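Local atomic coordinates of spindle pole body component (Chaetomium thermophilum, PDB entry 6L82), a protein that probably binds gamma-tubulin and microtubule minus ends as GCP5, a gamma-tubulin ring complex subunit of which this chain is the N-terminal piece. Residues A[64-69]-A[80-85]; A[57-62]-A[98-103]. All blocks are in the same frame, centred on the assembly; numbering follows the deposited sequence.

Both contacts use helix 55-71, and their centres lie about 12 Å apart. Interaction 2 takes the earlier turns of this helix, at 57-62, and pairs them with 98-103 on helix 96-106. Interaction 1 takes the later turns, at 64-69, and pairs them with 80-85 on helix 75-88, the helix that comes between the other two in the chain. The sites meet where Leu85 CD2 packs on Leu62 CD1 at 3.9 Å and on Leu100 CD2 at 4.2 Å. Together they hold three successive helices in one helical bundle, against which the chain of another protein also packs.

Interaction 1: A[64-69]-A[80-85]; sequences GLEERF and ALRTRL
Leu81 supplies the apolar side of this helix pair, meeting Leu65, Glu66 and Phe69 chiefly through its CD2 methyl. With CG anti to the backbone N (chi1 -176°), the branch reaches toward helix 55-71, where Leu81 CD2 meets Glu66 CG at 3.7 Å. Leu81 CD2 also lies 4.0 Å from Leu65 CB and touches Phe69 CE2 obliquely. A branched leucine suits a position that must fill the space between three side chains; Phe69 carries the packing on to Leu77 and Ala78, and Leu65 also touches the chain of another protein.

Glu66 makes the mixed contacts. Its extended chain crosses Leu81 at about a right angle, presenting methylene to methyl, and the carboxylate ends over the next helix, where Glu66 OE2 lies 3.2 Å from Arg82 CA. The same oxygen also touches Leu85 CD1.

The charges do not pair across the contact: Glu66 OE2 stays 6.6 Å from Arg82 NE, because the arginine leads away and makes a salt bridge to Asp79 on its own helix. Cutting Glu66 back to an alanine is likely to leave Leu81, Arg82 and Leu85 without the chain that lies against them and open a gap between the helices.

The nearly antiparallel pair, at 150°, is thus joined by van der Waals packing, in which Glu66 lays its methylenes on Leu81 and its carboxylate oxygen against Arg82 and Leu85; any attraction between its charge and Arg82 is likely to be weak.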
loop_
_atom_site.group_PDB
_atom_site.type_symbol
_atom_site.label_atom_id
_atom_site.label_comp_id
_atom_site.label_asym_id
_atom_site.label_seq_id
_atom_site.Cartn_x
_atom_site.Cartn_y
_atom_site.Cartn_z
ATOM N N GLY A 64 3.887 18.147 7.598
ATOM C CA GLY A 64 4.999 17.930 8.510
ATOM C C GLY A 64 6.193 17.245 7.866
ATOM O O GLY A 64 7.339 17.493 8.255
ATOM N N LEU A 65 5.947 16.372 6.885
ATOM C CA LEU A 65 7.039 15.770 6.121
ATOM C C LEU A 65 7.810 16.830 5.341
ATOM O O LEU A 65 9.045 16.895 5.404
ATOM C CB LEU A 65 6.487 14.711 5.159
ATOM C CG LEU A 65 6.547 13.251 5.585
ATOM C CD1 LEU A 65 5.876 12.376 4.524
ATOM C CD2 LEU A 65 7.994 12.838 5.817
ATOM N N GLU A 66 7.091 17.662 4.582
ATOM C CA GLU A 66 7.738 18.766 3.873
ATOM C C GLU A 66 8.581 19.616 4.818
ATOM O O GLU A 66 9.738 19.933 4.511
ATOM C CB GLU A 66 6.687 19.627 3.164
ATOM C CG GLU A 66 5.836 18.809 2.203
ATOM C CD GLU A 66 4.600 19.528 1.698
ATOM O OE1 GLU A 66 4.113 20.470 2.359
ATOM O OE2 GLU A 66 4.080 19.102 0.644
ATOM N N GLU A 67 8.027 19.981 5.977
ATOM C CA GLU A 67 8.799 20.751 6.950
ATOM C C GLU A 67 10.034 19.984 7.389
ATOM O O GLU A 67 11.123 20.556 7.490
ATOM C CB GLU A 67 7.950 21.084 8.180
ATOM C CG GLU A 67 7.262 22.428 8.146
ATOM C CD GLU A 67 6.406 22.679 9.385
ATOM O OE2 GLU A 67 5.158 22.645 9.274
ATOM N N ARG A 68 9.882 18.683 7.663
ATOM C CA ARG A 68 11.026 17.926 8.158
ATOM C C ARG A 68 12.115 17.814 7.097
ATOM O O ARG A 68 13.299 17.950 7.403
ATOM C CB ARG A 68 10.592 16.542 8.623
ATOM C CG ARG A 68 11.765 15.575 8.703
ATOM C CD ARG A 68 11.691 14.698 9.914
ATOM N NE ARG A 68 10.558 13.782 9.858
ATOM C CZ ARG A 68 10.594 12.587 9.285
ATOM N NH1 ARG A 68 11.710 12.165 8.699
ATOM N NH2 ARG A 68 9.515 11.812 9.308
ATOM N N PHE A 69 11.734 17.552 5.849
ATOM C CA PHE A 69 12.718 17.508 4.774
ATOM C C PHE A 69 13.554 18.783 4.733
ATOM O O PHE A 69 14.775 18.730 4.559
ATOM C CB PHE A 69 12.016 17.302 3.438
ATOM C CG PHE A 69 11.425 15.943 3.268
ATOM C CD1 PHE A 69 11.980 14.841 3.903
ATOM C CD2 PHE A 69 10.307 15.763 2.468
ATOM C CE1 PHE A 69 11.428 13.579 3.743
ATOM C CE2 PHE A 69 9.751 14.507 2.306
ATOM C CZ PHE A 69 10.313 13.412 2.940
ATOM N N ALA A 80 9.607 18.590 -4.246
ATOM C CA ALA A 80 9.063 17.439 -4.964
ATOM C C ALA A 80 7.706 17.027 -4.408
ATOM O O ALA A 80 6.714 16.935 -5.145
ATOM C CB ALA A 80 10.040 16.262 -4.870
ATOM N N LEU A 81 7.653 16.769 -3.097
ATOM C CA LEU A 81 6.418 16.315 -2.462
ATOM C C LEU A 81 5.316 17.330 -2.666
ATOM O O LEU A 81 4.213 16.990 -3.101
ATOM C CB LEU A 81 6.638 16.079 -0.963
ATOM C CG LEU A 81 5.430 15.514 -0.204
ATOM C CD1 LEU A 81 4.909 14.259 -0.891
ATOM C CD2 LEU A 81 5.784 15.211 1.253
ATOM N N ARG A 82 5.607 18.593 -2.359
ATOM C CA ARG A 82 4.604 19.639 -2.499
ATOM C C ARG A 82 4.081 19.730 -3.932
ATOM O O ARG A 82 2.871 19.878 -4.143
ATOM C CB ARG A 82 5.198 20.974 -2.034
ATOM C CG ARG A 82 4.310 22.178 -2.247
ATOM C CD ARG A 82 5.094 23.490 -2.105
ATOM N NE ARG A 82 5.361 24.103 -3.409
ATOM C CZ ARG A 82 6.574 24.357 -3.894
ATOM N NH1 ARG A 82 7.660 24.073 -3.183
ATOM N NH2 ARG A 82 6.699 24.908 -5.094
ATOM N N THR A 83 4.969 19.630 -4.936
ATOM C CA THR A 83 4.515 19.758 -6.323
ATOM C C THR A 83 3.852 18.488 -6.853
ATOM O O THR A 83 2.957 18.581 -7.698
ATOM C CB THR A 83 5.671 20.152 -7.258
ATOM O OG1 THR A 83 6.775 19.259 -7.081
ATOM C CG2 THR A 83 6.128 21.603 -7.006
ATOM N N ARG A 84 4.268 17.297 -6.418
ATOM C CA ARG A 84 3.502 16.130 -6.841
ATOM C C ARG A 84 2.080 16.228 -6.312
ATOM O O ARG A 84 1.126 15.966 -7.047
ATOM C CB ARG A 84 4.131 14.803 -6.395
ATOM C CG ARG A 84 5.632 14.544 -6.532
ATOM C CD ARG A 84 6.260 14.788 -7.864
ATOM N NE ARG A 84 6.361 16.189 -8.217
ATOM C CZ ARG A 84 6.398 16.573 -9.484
ATOM N NH1 ARG A 84 6.296 15.639 -10.425
ATOM N NH2 ARG A 84 6.492 17.861 -9.832
ATOM N N LEU A 85 1.912 16.656 -5.053
ATOM C CA LEU A 85 0.564 16.828 -4.507
ATOM C C LEU A 85 -0.210 17.890 -5.266
ATOM O O LEU A 85 -1.434 17.792 -5.420
ATOM C CB LEU A 85 0.617 17.195 -3.030
ATOM C CG LEU A 85 1.309 16.219 -2.090
ATOM C CD1 LEU A 85 1.493 16.798 -0.699
ATOM C CD2 LEU A 85 0.472 14.976 -2.007
#

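Interaction 2: A[57-62]-A[98-103]; sequences EVQDRL and ELLHLL
Leu100 of helix 96-106 rests on Val58 and Leu62 of helix 55-71, and the contact begins at the first side-chain carbon, with Leu100 CB 3.8 Å from Val58 CG1. The chain then forks at CG, and of its two methyls CD1 points toward helix 55-71. There Leu100 CD1 touches Val58 CG1 again, at 4.1 Å. Leu100 CD1 also comes to 4.2 Å from Leu62 CD1 and is brushed by the amide NE2 of Gln59. The other methyl, CD2, packs against Leu85 of helix 75-88, and the side chain as a whole also touches Leu88. A leucine fits here because its fork lets one residue meet two apolar partners a helical turn apart, Val58 and Leu62, while also reaching helix 75-88.

Val58 answers with both its methyls. Having CG1 anti to the backbone N (chi1 164°) sends that methyl to Leu100 and leaves Val58 CG2 for His101, whose CB it meets at 3.9 Å. A beta-branched residue suits the spot, since short arms are enough where the backbones come close.

Beyond its CB, His101 turns its ring toward Arg61. The guanidinium stands 76° from the ring plane, so the groups are not stacked; Arg61 NH1 approaches obliquely and is 4.0 Å from His101 CD2. The firm polar partner of NH1 is instead Glu105, one turn further along helix 96-106, in a salt bridge. His101 also touches Thr53 and an acidic side chain on the chain of another protein.

The two helices cross at 45° with a leucine-valine interior and a polar margin. Packing holds the interior, while the Arg61-Glu105 salt bridge ties the helices together at the margin; a positive charge on His101 would probably be disfavoured by Arg61 and favoured by the acidic side chain of the other protein.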
loop_
_atom_site.group_PDB
_atom_site.type_symbol
_atom_site.label_atom_id
_atom_site.label_comp_id
_atom_site.label_asym_id
_atom_site.label_seq_id
_atom_site.Cartn_x
_atom_site.Cartn_y
_atom_site.Cartn_z
ATOM N N GLU A 57 -5.958 15.031 8.569
ATOM C CA GLU A 57 -4.766 14.403 9.132
ATOM C C GLU A 57 -3.754 14.055 8.045
ATOM O O GLU A 57 -2.551 14.315 8.198
ATOM C CB GLU A 57 -5.158 13.153 9.925
ATOM C CG GLU A 57 -4.002 12.419 10.615
ATOM C CD GLU A 57 -3.289 13.263 11.678
ATOM O OE1 GLU A 57 -2.234 12.813 12.177
ATOM O OE2 GLU A 57 -3.775 14.365 12.018
ATOM N N VAL A 58 -4.222 13.452 6.948
ATOM C CA VAL A 58 -3.339 13.115 5.833
ATOM C C VAL A 58 -2.576 14.348 5.369
ATOM O O VAL A 58 -1.362 14.304 5.143
ATOM C CB VAL A 58 -4.148 12.496 4.678
ATOM C CG1 VAL A 58 -3.327 12.513 3.396
ATOM C CG2 VAL A 58 -4.619 11.067 5.020
ATOM N N GLN A 59 -3.277 15.472 5.207
ATOM C CA GLN A 59 -2.595 16.659 4.692
ATOM C C GLN A 59 -1.655 17.237 5.735
ATOM O O GLN A 59 -0.573 17.731 5.392
ATOM C CB GLN A 59 -3.602 17.721 4.234
ATOM C CG GLN A 59 -4.522 17.276 3.083
ATOM C CD GLN A 59 -3.806 17.134 1.736
ATOM O OE1 GLN A 59 -2.835 17.844 1.452
ATOM N NE2 GLN A 59 -4.297 16.213 0.894
ATOM N N ASP A 60 -2.041 17.160 7.011
ATOM C CA ASP A 60 -1.160 17.620 8.076
ATOM C C ASP A 60 0.102 16.768 8.146
ATOM O O ASP A 60 1.199 17.298 8.348
ATOM C CB ASP A 60 -1.908 17.610 9.412
ATOM C CG ASP A 60 -1.118 18.265 10.534
ATOM O OD1 ASP A 60 -1.003 19.509 10.534
ATOM O OD2 ASP A 60 -0.632 17.537 11.427
ATOM N N ARG A 61 -0.016 15.455 7.947
ATOM C CA ARG A 61 1.191 14.634 7.975
ATOM C C ARG A 61 2.060 14.902 6.752
ATOM O O ARG A 61 3.292 14.861 6.834
ATOM C CB ARG A 61 0.836 13.151 8.064
ATOM C CG ARG A 61 0.274 12.697 9.413
ATOM C CD ARG A 61 -0.338 11.265 9.334
ATOM N NE ARG A 61 0.667 10.201 9.227
ATOM C CZ ARG A 61 0.393 8.894 9.223
ATOM N NH1 ARG A 61 -0.860 8.463 9.316
ATOM N NH2 ARG A 61 1.377 8.011 9.120
ATOM N N LEU A 62 1.442 15.177 5.603
ATOM C CA LEU A 62 2.234 15.548 4.439
ATOM C C LEU A 62 2.888 16.916 4.635
ATOM O O LEU A 62 4.018 17.142 4.178
ATOM C CB LEU A 62 1.360 15.528 3.189
ATOM C CG LEU A 62 0.776 14.159 2.821
ATOM C CD1 LEU A 62 -0.267 14.318 1.734
ATOM C CD2 LEU A 62 1.861 13.208 2.367
ATOM N N GLU A 98 -7.304 8.142 0.920
ATOM C CA GLU A 98 -7.006 6.806 1.429
ATOM C C GLU A 98 -5.679 6.307 0.891
ATOM O O GLU A 98 -4.898 5.683 1.617
ATOM C CB GLU A 98 -8.114 5.822 1.049
ATOM C CG GLU A 98 -9.516 6.190 1.496
ATOM C CD GLU A 98 -10.494 5.023 1.327
ATOM O OE1 GLU A 98 -10.082 3.853 1.473
ATOM O OE2 GLU A 98 -11.675 5.275 1.031
ATOM N N LEU A 99 -5.413 6.558 -0.390
ATOM C CA LEU A 99 -4.173 6.075 -0.984
ATOM C C LEU A 99 -2.974 6.777 -0.377
ATOM O O LEU A 99 -1.931 6.151 -0.139
ATOM C CB LEU A 99 -4.207 6.273 -2.498
ATOM C CG LEU A 99 -5.246 5.371 -3.169
ATOM C CD1 LEU A 99 -5.576 5.817 -4.600
ATOM C CD2 LEU A 99 -4.733 3.929 -3.136
ATOM N N LEU A 100 -3.098 8.083 -0.126
ATOM C CA LEU A 100 -2.000 8.788 0.515
ATOM C C LEU A 100 -1.836 8.305 1.945
ATOM O O LEU A 100 -0.709 8.150 2.430
ATOM C CB LEU A 100 -2.216 10.303 0.463
ATOM C CG LEU A 100 -2.404 11.018 -0.869
ATOM C CD1 LEU A 100 -3.042 12.414 -0.721
ATOM C CD2 LEU A 100 -1.054 11.109 -1.578
ATOM N N HIS A 101 -2.956 8.039 2.625
ATOM C CA HIS A 101 -2.892 7.453 3.961
ATOM C C HIS A 101 -2.087 6.165 3.951
ATOM O O HIS A 101 -1.237 5.946 4.824
ATOM C CB HIS A 101 -4.297 7.182 4.488
ATOM C CG HIS A 101 -4.323 6.755 5.921
ATOM N ND1 HIS A 101 -5.484 6.390 6.569
ATOM C CD2 HIS A 101 -3.328 6.625 6.831
ATOM C CE1 HIS A 101 -5.207 6.078 7.823
ATOM N NE2 HIS A 101 -3.907 6.218 8.009
ATOM N N LEU A 102 -2.345 5.307 2.964
ATOM C CA LEU A 102 -1.587 4.070 2.810
ATOM C C LEU A 102 -0.102 4.356 2.644
ATOM O O LEU A 102 0.735 3.695 3.274
ATOM C CB LEU A 102 -2.116 3.278 1.601
ATOM C CG LEU A 102 -1.276 2.066 1.190
ATOM C CD1 LEU A 102 -1.348 0.972 2.257
ATOM C CD2 LEU A 102 -1.697 1.517 -0.176
ATOM N N LEU A 103 0.248 5.348 1.809
ATOM C CA LEU A 103 1.663 5.682 1.627
ATOM C C LEU A 103 2.258 6.269 2.903
ATOM O O LEU A 103 3.389 5.929 3.275
ATOM C CB LEU A 103 1.865 6.647 0.451
ATOM C CG LEU A 103 1.281 6.199 -0.898
ATOM C CD1 LEU A 103 1.564 7.219 -1.991
ATOM C CD2 LEU A 103 1.791 4.801 -1.295
#